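Local coordinates for putative uncharacterized protein (Wolbachia pipientis, PDB 3F4S) that probably acts as a DsbA-type thiol-disulfide oxidoreductase, introducing disulfide bonds into other proteins through a thioredoxin-fold active-site disulfide, at residues 84-96 and 118-130. The protein carries 1 engineered substitution. Sequence-based numbering, arbitrary orientation. Where two conformers were deposited one is given.
Sequences LDYRGLKAAMLSH and WNYYNLSDLTLLQ
Arg87 lies over one face of the Trp118 indole, its chain following the rings from the six-membered to the five-membered one. Arg87 CB sits 3.7 Å from the centroid of the Trp118 six-membered ring, a CH-pi contact. Further along, Arg87 CD is 3.6 Å from Trp118 CE3. The bend at chi3 (-60°) brings the guanidinium over the five-membered ring in a long cation-pi contact, 5.0 Å from Arg87 CZ to that Trp118 centroid; the group stands on edge, its plane 79° from that of the indole. Leu128 CD2 covers the opposite indole face, so the tryptophan is a flat slab between an arginine chain and a leucine. Arginine suits its place because the methylenes can be buried while the charged end reaches polar partners: Arg87 NH2 lies 3.3 Å from Asp85 OD2, a purely electrostatic pairing, and a water accepts from Arg87 NH2 and donates to Tyr120 OH, itself also hydrogen-bonded to Ile115 O. Asp85 OD1 caps helix 86-94 by accepting from Gly88 N, while OD2 bonds to Thr50 OG1, next to Cys51 of the CxxC disulfide. Both segments lie in the helical insertion between strands 75-81 and 174-179 of the thioredoxin fold, as in DsbA proteins. Tyr86, with CG anti to its N (chi1 179°), swings its ring out to the 123-126 loop, where Tyr86 CE2 is 3.9 Å from Leu126 CD2; tyrosine suits because its hydroxyl can still join Ser124 O through a water. Leu126 lies across the lysine chain, nearly perpendicular, Leu126 CD1 touching Lys90 CG at 3.8 Å, while Lys90 NZ leads off to Ile147 O. Deeper in, branched Leu129 straddles small Ala91: Leu129 CD1 approaches its backbone and Leu129 CD2 meets Ala91 CB at 3.9 Å. Leu94 and Leu129 lie alongside, pointing opposite ways, Leu94 CD2 against Leu129 CB, with Leu94 continuing onto Phe143 and Cys146, the latter disulfide-bonded to Cys97.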
ATOM      1  N   LEU A  84      12.297   3.638   1.889  1.00 17.03           N
ATOM      2  CA  LEU A  84      13.451   3.558   2.779  1.00 16.76           C
ATOM      3  C   LEU A  84      14.771   3.808   2.065  1.00 18.69           C
ATOM      4  O   LEU A  84      15.837   3.790   2.692  1.00 22.59           O
ATOM      5  CB  LEU A  84      13.493   2.191   3.465  1.00 17.69           C
ATOM      6  CG  LEU A  84      12.318   1.927   4.406  1.00 19.86           C
ATOM      7  CD1 LEU A  84      12.369   0.504   4.904  1.00 23.40           C
ATOM      8  CD2 LEU A  84      12.327   2.910   5.576  1.00 22.69           C
ATOM      9  N   ASP A  85      14.705   4.033   0.759  1.00 15.05           N
ATOM     10  CA  ASP A  85      15.922   4.212  -0.022  1.00 17.11           C
ATOM     11  C   ASP A  85      15.622   4.987  -1.298  1.00 15.49           C
ATOM     12  O   ASP A  85      14.463   5.346  -1.569  1.00 15.02           O
ATOM     13  CB  ASP A  85      16.536   2.850  -0.345  1.00 16.90           C
ATOM     14  CG  ASP A  85      15.532   1.907  -0.969  1.00 19.97           C
ATOM     15  OD1 ASP A  85      14.842   2.327  -1.896  1.00 22.56           O
ATOM     16  OD2 ASP A  85      15.417   0.751  -0.535  1.00 24.48           O
ATOM     17  N   TYR A  86      16.662   5.238  -2.088  1.00 15.13           N
ATOM     18  CA  TYR A  86      16.522   6.061  -3.283  1.00 16.44           C
ATOM     19  C   TYR A  86      15.569   5.432  -4.305  1.00 15.72           C
ATOM     20  O   TYR A  86      14.631   6.095  -4.780  1.00 16.83           O
ATOM     21  CB  TYR A  86      17.894   6.337  -3.899  1.00 16.73           C
ATOM     22  CG  TYR A  86      17.854   7.160  -5.158  1.00 16.98           C
ATOM     23  CD1 TYR A  86      17.884   8.559  -5.111  1.00 17.64           C
ATOM     24  CD2 TYR A  86      17.800   6.546  -6.400  1.00 17.55           C
ATOM     25  CE1 TYR A  86      17.867   9.322  -6.284  1.00 19.79           C
ATOM     26  CE2 TYR A  86      17.775   7.292  -7.578  1.00 19.58           C
ATOM     27  CZ  TYR A  86      17.805   8.673  -7.516  1.00 20.36           C
ATOM     28  OH  TYR A  86      17.787   9.388  -8.691  1.00 21.73           O
ATOM     29  N   ARG A  87      15.811   4.163  -4.635  0.50 15.81           N
ATOM     30  CA  ARG A  87      14.992   3.427  -5.602  0.50 17.97           C
ATOM     31  C   ARG A  87      13.531   3.438  -5.198  0.50 16.62           C
ATOM     32  O   ARG A  87      12.640   3.681  -6.025  0.50 17.31           O
ATOM     33  CB  ARG A  87      15.435   1.959  -5.688  0.50 21.67           C
ATOM     34  CG  ARG A  87      16.920   1.742  -5.691  0.50 24.11           C
ATOM     35  CD  ARG A  87      17.294   0.274  -5.837  0.50 22.30           C
ATOM     36  NE  ARG A  87      16.792  -0.601  -4.777  0.50 21.04           N
ATOM     37  CZ  ARG A  87      17.188  -0.564  -3.508  0.50 20.68           C
ATOM     38  NH1 ARG A  87      18.071   0.340  -3.103  0.50 18.34           N
ATOM     39  NH2 ARG A  87      16.682  -1.421  -2.632  0.50 22.28           N
ATOM     40  N   GLY A  88      13.294   3.147  -3.922  1.00 17.06           N
ATOM     41  CA  GLY A  88      11.947   3.011  -3.404  1.00 17.88           C
ATOM     42  C   GLY A  88      11.204   4.325  -3.386  1.00 15.99           C
ATOM     43  O   GLY A  88      10.001   4.374  -3.649  1.00 15.90           O
ATOM     44  N   LEU A  89      11.916   5.397  -3.061  1.00 15.05           N
ATOM     45  CA  LEU A  89      11.294   6.708  -3.038  1.00 15.74           C
ATOM     46  C   LEU A  89      10.974   7.154  -4.466  1.00 16.42           C
ATOM     47  O   LEU A  89       9.889   7.675  -4.734  1.00 18.33           O
ATOM     48  CB  LEU A  89      12.185   7.721  -2.316  1.00 17.14           C
ATOM     49  CG  LEU A  89      11.670   9.159  -2.252  1.00 17.56           C
ATOM     50  CD1 LEU A  89      10.226   9.228  -1.776  1.00 17.87           C
ATOM     51  CD2 LEU A  89      12.574   9.966  -1.347  1.00 18.46           C
ATOM     52  N   LYS A  90      11.909   6.939  -5.385  1.00 14.52           N
ATOM     53  CA  LYS A  90      11.661   7.262  -6.791  1.00 14.58           C
ATOM     54  C   LYS A  90      10.508   6.420  -7.352  1.00 15.98           C
ATOM     55  O   LYS A  90       9.680   6.920  -8.122  1.00 16.84           O
ATOM     56  CB  LYS A  90      12.934   7.080  -7.629  1.00 16.87           C
ATOM     57  CG  LYS A  90      13.993   8.149  -7.377  1.00 17.20           C
ATOM     58  CD  LYS A  90      13.617   9.458  -8.044  1.00 18.97           C
ATOM     59  CE  LYS A  90      14.490  10.599  -7.549  1.00 23.06           C
ATOM     60  NZ  LYS A  90      14.346  11.841  -8.373  1.00 25.99           N
ATOM     61  N   ALA A  91      10.451   5.148  -6.961  1.00 15.00           N
ATOM     62  CA  ALA A  91       9.360   4.275  -7.398  1.00 16.31           C
ATOM     63  C   ALA A  91       8.025   4.810  -6.863  1.00 15.62           C
ATOM     64  O   ALA A  91       7.031   4.878  -7.601  1.00 16.37           O
ATOM     65  CB  ALA A  91       9.591   2.842  -6.931  1.00 16.14           C
ATOM     66  N   ALA A  92       8.007   5.198  -5.589  1.00 15.11           N
ATOM     67  CA  ALA A  92       6.792   5.746  -4.993  1.00 16.47           C
ATOM     68  C   ALA A  92       6.349   7.014  -5.726  1.00 18.63           C
ATOM     69  O   ALA A  92       5.159   7.222  -5.964  1.00 18.49           O
ATOM     70  CB  ALA A  92       7.004   6.030  -3.504  1.00 15.40           C
ATOM     71  N   MET A  93       7.304   7.867  -6.077  1.00 17.97           N
ATOM     72  CA  MET A  93       6.988   9.065  -6.855  1.00 17.02           C
ATOM     73  C   MET A  93       6.394   8.689  -8.212  1.00 18.76           C
ATOM     74  O   MET A  93       5.401   9.276  -8.651  1.00 18.35           O
ATOM     75  CB  MET A  93       8.247   9.924  -7.033  1.00 16.60           C
ATOM     76  CG  MET A  93       8.740  10.557  -5.717  1.00 17.46           C
ATOM     77  SD  MET A  93      10.380  11.286  -5.847  1.00 19.77           S
ATOM     78  CE  MET A  93      10.101  12.556  -7.086  1.00 20.70           C
ATOM     79  N   LEU A  94       7.002   7.709  -8.874  1.00 18.66           N
ATOM     80  CA  LEU A  94       6.536   7.296 -10.193  1.00 17.89           C
ATOM     81  C   LEU A  94       5.103   6.757 -10.154  1.00 17.99           C
ATOM     82  O   LEU A  94       4.356   6.912 -11.117  1.00 17.87           O
ATOM     83  CB  LEU A  94       7.486   6.273 -10.816  1.00 17.69           C
ATOM     84  CG  LEU A  94       7.215   5.859 -12.263  1.00 16.83           C
ATOM     85  CD1 LEU A  94       7.078   7.085 -13.171  1.00 20.33           C
ATOM     86  CD2 LEU A  94       8.305   4.920 -12.759  1.00 17.80           C
ATOM     87  N   SER A  95       4.717   6.137  -9.040  1.00 17.60           N
ATOM     88  CA  SER A  95       3.369   5.579  -8.924  1.00 18.20           C
ATOM     89  C   SER A  95       2.298   6.645  -9.132  1.00 19.83           C
ATOM     90  O   SER A  95       1.171   6.336  -9.515  1.00 19.16           O
ATOM     91  CB  SER A  95       3.170   4.874  -7.577  1.00 16.81           C
ATOM     92  OG  SER A  95       2.993   5.817  -6.533  1.00 17.92           O
ATOM     93  N   HIS A  96       2.653   7.904  -8.897  1.00 20.02           N
ATOM     94  CA  HIS A  96       1.696   8.992  -9.073  1.00 22.59           C
ATOM     95  C   HIS A  96       1.425   9.335 -10.533  1.00 23.34           C
ATOM     96  O   HIS A  96       0.539  10.138 -10.830  1.00 26.32           O
ATOM     97  CB  HIS A  96       2.162  10.218  -8.293  1.00 24.51           C
ATOM     98  CG  HIS A  96       1.993  10.076  -6.816  1.00 32.52           C
ATOM     99  ND1 HIS A  96       1.065  10.801  -6.099  1.00 38.87           N
ATOM    100  CD2 HIS A  96       2.610   9.264  -5.923  1.00 32.85           C
ATOM    101  CE1 HIS A  96       1.132  10.456  -4.826  1.00 39.58           C
ATOM    102  NE2 HIS A  96       2.056   9.520  -4.694  1.00 37.73           N
ATOM    103  N   TRP A 118      16.408  -4.801  -9.645  1.00 16.62           N
ATOM    104  CA  TRP A 118      17.115  -3.569  -9.320  1.00 14.86           C
ATOM    105  C   TRP A 118      18.614  -3.789  -9.517  1.00 16.31           C
ATOM    106  O   TRP A 118      19.089  -4.932  -9.574  1.00 17.16           O
ATOM    107  CB  TRP A 118      16.875  -3.165  -7.862  1.00 14.34           C
ATOM    108  CG  TRP A 118      15.503  -2.688  -7.548  1.00 13.78           C
ATOM    109  CD1 TRP A 118      14.570  -3.327  -6.771  1.00 17.26           C
ATOM    110  CD2 TRP A 118      14.908  -1.452  -7.957  1.00 14.22           C
ATOM    111  NE1 TRP A 118      13.428  -2.575  -6.694  1.00 16.17           N
ATOM    112  CE2 TRP A 118      13.607  -1.415  -7.404  1.00 14.82           C
ATOM    113  CE3 TRP A 118      15.339  -0.382  -8.749  1.00 15.76           C
ATOM    114  CZ2 TRP A 118      12.734  -0.344  -7.612  1.00 15.97           C
ATOM    115  CZ3 TRP A 118      14.466   0.686  -8.953  1.00 17.29           C
ATOM    116  CH2 TRP A 118      13.181   0.697  -8.381  1.00 16.44           C
ATOM    117  N   ASN A 119      19.358  -2.693  -9.604  1.00 15.65           N
ATOM    118  CA  ASN A 119      20.816  -2.741  -9.597  1.00 16.03           C
ATOM    119  C   ASN A 119      21.293  -2.608  -8.157  1.00 18.07           C
ATOM    120  O   ASN A 119      21.214  -1.527  -7.568  1.00 18.25           O
ATOM    121  CB  ASN A 119      21.385  -1.609 -10.460  1.00 17.34           C
ATOM    122  CG  ASN A 119      22.893  -1.700 -10.644  1.00 18.51           C
ATOM    123  OD1 ASN A 119      23.603  -2.304  -9.837  1.00 19.06           O
ATOM    124  ND2 ASN A 119      23.387  -1.097 -11.719  1.00 18.20           N
ATOM    125  N   TYR A 120      21.769  -3.707  -7.577  1.00 16.53           N
ATOM    126  CA  TYR A 120      22.157  -3.699  -6.163  1.00 17.27           C
ATOM    127  C   TYR A 120      23.555  -3.131  -5.910  1.00 17.30           C
ATOM    128  O   TYR A 120      23.992  -2.990  -4.761  1.00 17.91           O
ATOM    129  CB  TYR A 120      21.944  -5.091  -5.537  1.00 17.34           C
ATOM    130  CG  TYR A 120      20.467  -5.345  -5.358  1.00 15.43           C
ATOM    131  CD1 TYR A 120      19.810  -4.916  -4.208  1.00 14.79           C
ATOM    132  CD2 TYR A 120      19.714  -5.949  -6.360  1.00 15.77           C
ATOM    133  CE1 TYR A 120      18.442  -5.106  -4.044  1.00 15.06           C
ATOM    134  CE2 TYR A 120      18.346  -6.134  -6.211  1.00 16.82           C
ATOM    135  CZ  TYR A 120      17.719  -5.719  -5.044  1.00 15.18           C
ATOM    136  OH  TYR A 120      16.364  -5.895  -4.873  1.00 15.87           O
ATOM    137  N   TYR A 121      24.247  -2.774  -6.985  1.00 17.29           N
ATOM    138  CA  TYR A 121      25.547  -2.134  -6.849  1.00 18.81           C
ATOM    139  C   TYR A 121      25.431  -0.618  -7.009  1.00 19.99           C
ATOM    140  O   TYR A 121      25.903   0.145  -6.160  1.00 22.58           O
ATOM    141  CB  TYR A 121      26.525  -2.718  -7.857  1.00 19.19           C
ATOM    142  CG  TYR A 121      27.883  -2.073  -7.839  1.00 21.90           C
ATOM    143  CD1 TYR A 121      28.735  -2.242  -6.759  1.00 23.97           C
ATOM    144  CD2 TYR A 121      28.319  -1.303  -8.908  1.00 26.36           C
ATOM    145  CE1 TYR A 121      29.989  -1.657  -6.742  1.00 29.03           C
ATOM    146  CE2 TYR A 121      29.572  -0.717  -8.900  1.00 29.28           C
ATOM    147  CZ  TYR A 121      30.400  -0.894  -7.812  1.00 31.30           C
ATOM    148  OH  TYR A 121      31.649  -0.317  -7.792  1.00 37.32           O
ATOM    149  N   ASN A 122      24.813  -0.184  -8.103  1.00 17.57           N
ATOM    150  CA  ASN A 122      24.534   1.234  -8.294  1.00 16.98           C
ATOM    151  C   ASN A 122      23.099   1.495  -7.862  1.00 17.55           C
ATOM    152  O   ASN A 122      22.162   1.289  -8.636  1.00 17.18           O
ATOM    153  CB  ASN A 122      24.716   1.640  -9.755  1.00 19.23           C
ATOM    154  CG  ASN A 122      24.439   3.123  -9.989  1.00 23.66           C
ATOM    155  OD1 ASN A 122      24.128   3.873  -9.053  1.00 24.31           O
ATOM    156  ND2 ASN A 122      24.562   3.554 -11.244  1.00 28.59           N
ATOM    157  N   LEU A 123      22.932   1.945  -6.626  1.00 18.04           N
ATOM    158  CA  LEU A 123      21.605   2.100  -6.034  1.00 18.14           C
ATOM    159  C   LEU A 123      20.842   3.294  -6.599  1.00 19.16           C
ATOM    160  O   LEU A 123      19.698   3.537  -6.213  1.00 19.46           O
ATOM    161  CB  LEU A 123      21.704   2.202  -4.506  1.00 18.65           C
ATOM    162  CG  LEU A 123      22.298   0.979  -3.796  1.00 21.14           C
ATOM    163  CD1 LEU A 123      22.380   1.204  -2.273  1.00 23.12           C
ATOM    164  CD2 LEU A 123      21.524  -0.297  -4.128  1.00 22.25           C
ATOM    165  N   SER A 124      21.476   4.048  -7.494  1.00 20.07           N
ATOM    166  CA  SER A 124      20.795   5.155  -8.157  1.00 19.53           C
ATOM    167  C   SER A 124      20.321   4.775  -9.555  1.00 19.14           C
ATOM    168  O   SER A 124      19.743   5.594 -10.263  1.00 21.29           O
ATOM    169  CB  SER A 124      21.717   6.379  -8.246  1.00 24.65           C
ATOM    170  OG  SER A 124      22.083   6.847  -6.958  1.00 30.97           O
ATOM    171  N   ASP A 125      20.576   3.535  -9.954  1.00 18.85           N
ATOM    172  CA  ASP A 125      20.210   3.069 -11.292  1.00 17.46           C
ATOM    173  C   ASP A 125      18.713   2.751 -11.332  1.00 17.48           C
ATOM    174  O   ASP A 125      18.265   1.826 -10.659  1.00 18.40           O
ATOM    175  CB  ASP A 125      21.040   1.827 -11.641  1.00 19.08           C
ATOM    176  CG  ASP A 125      20.754   1.280 -13.041  1.00 20.70           C
ATOM    177  OD1 ASP A 125      19.855   1.807 -13.742  1.00 19.70           O
ATOM    178  OD2 ASP A 125      21.440   0.307 -13.439  1.00 19.38           O
ATOM    179  N   LEU A 126      17.951   3.530 -12.101  1.00 16.94           N
ATOM    180  CA  LEU A 126      16.495   3.361 -12.190  1.00 16.81           C
ATOM    181  C   LEU A 126      16.040   2.656 -13.475  1.00 15.77           C
ATOM    182  O   LEU A 126      14.885   2.783 -13.901  1.00 17.30           O
ATOM    183  CB  LEU A 126      15.788   4.714 -12.036  1.00 16.86           C
ATOM    184  CG  LEU A 126      16.111   5.463 -10.736  1.00 18.75           C
ATOM    185  CD1 LEU A 126      15.351   6.787 -10.667  1.00 20.54           C
ATOM    186  CD2 LEU A 126      15.807   4.597  -9.515  1.00 18.57           C
ATOM    187  N   THR A 127      16.935   1.887 -14.080  1.00 15.46           N
ATOM    188  CA  THR A 127      16.590   1.116 -15.284  1.00 16.96           C
ATOM    189  C   THR A 127      15.303   0.301 -15.088  1.00 16.64           C
ATOM    190  O   THR A 127      14.470   0.201 -15.987  1.00 17.54           O
ATOM    191  CB  THR A 127      17.738   0.169 -15.681  1.00 18.91           C
ATOM    192  OG1 THR A 127      18.897   0.937 -16.017  1.00 21.32           O
ATOM    193  CG2 THR A 127      17.347  -0.686 -16.886  1.00 21.00           C
ATOM    194  N   LEU A 128      15.134  -0.284 -13.908  1.00 16.55           N
ATOM    195  CA  LEU A 128      13.935  -1.083 -13.656  1.00 17.14           C
ATOM    196  C   LEU A 128      12.674  -0.245 -13.856  1.00 17.46           C
ATOM    197  O   LEU A 128      11.702  -0.706 -14.463  1.00 16.88           O
ATOM    198  CB  LEU A 128      13.946  -1.695 -12.248  1.00 17.41           C
ATOM    199  CG  LEU A 128      12.641  -2.408 -11.864  1.00 16.22           C
ATOM    200  CD1 LEU A 128      12.231  -3.458 -12.913  1.00 17.92           C
ATOM    201  CD2 LEU A 128      12.770  -3.072 -10.491  1.00 18.18           C
ATOM    202  N   LEU A 129      12.680   0.981 -13.339  1.00 15.97           N
ATOM    203  CA  LEU A 129      11.523   1.858 -13.515  1.00 14.32           C
ATOM    204  C   LEU A 129      11.328   2.254 -14.987  1.00 15.85           C
ATOM    205  O   LEU A 129      10.199   2.398 -15.438  1.00 17.52           O
ATOM    206  CB  LEU A 129      11.613   3.101 -12.613  1.00 14.80           C
ATOM    207  CG  LEU A 129      11.680   2.841 -11.099  1.00 16.03           C
ATOM    208  CD1 LEU A 129      11.640   4.149 -10.312  1.00 16.61           C
ATOM    209  CD2 LEU A 129      10.574   1.901 -10.635  1.00 17.64           C
ATOM    210  N   GLN A 130      12.418   2.443 -15.728  1.00 17.24           N
ATOM    211  CA  GLN A 130      12.311   2.708 -17.166  1.00 18.16           C
ATOM    212  C   GLN A 130      11.624   1.538 -17.862  1.00 17.78           C
ATOM    213  O   GLN A 130      10.799   1.734 -18.753  1.00 19.04           O
ATOM    214  CB  GLN A 130      13.683   2.939 -17.805  1.00 18.79           C
ATOM    215  CG  GLN A 130      14.466   4.116 -17.244  1.00 20.02           C
ATOM    216  CD  GLN A 130      15.825   4.288 -17.909  1.00 25.55           C
ATOM    217  OE1 GLN A 130      16.155   3.600 -18.879  1.00 29.68           O
ATOM    218  NE2 GLN A 130      16.614   5.221 -17.398  1.00 27.30           N
TER
HETATM  219  O   HOH W   1      19.109   8.205 -10.789  1.00 26.75           O
HETATM  220  O   HOH W   2      15.325  -4.095  -3.042  1.00 20.45           O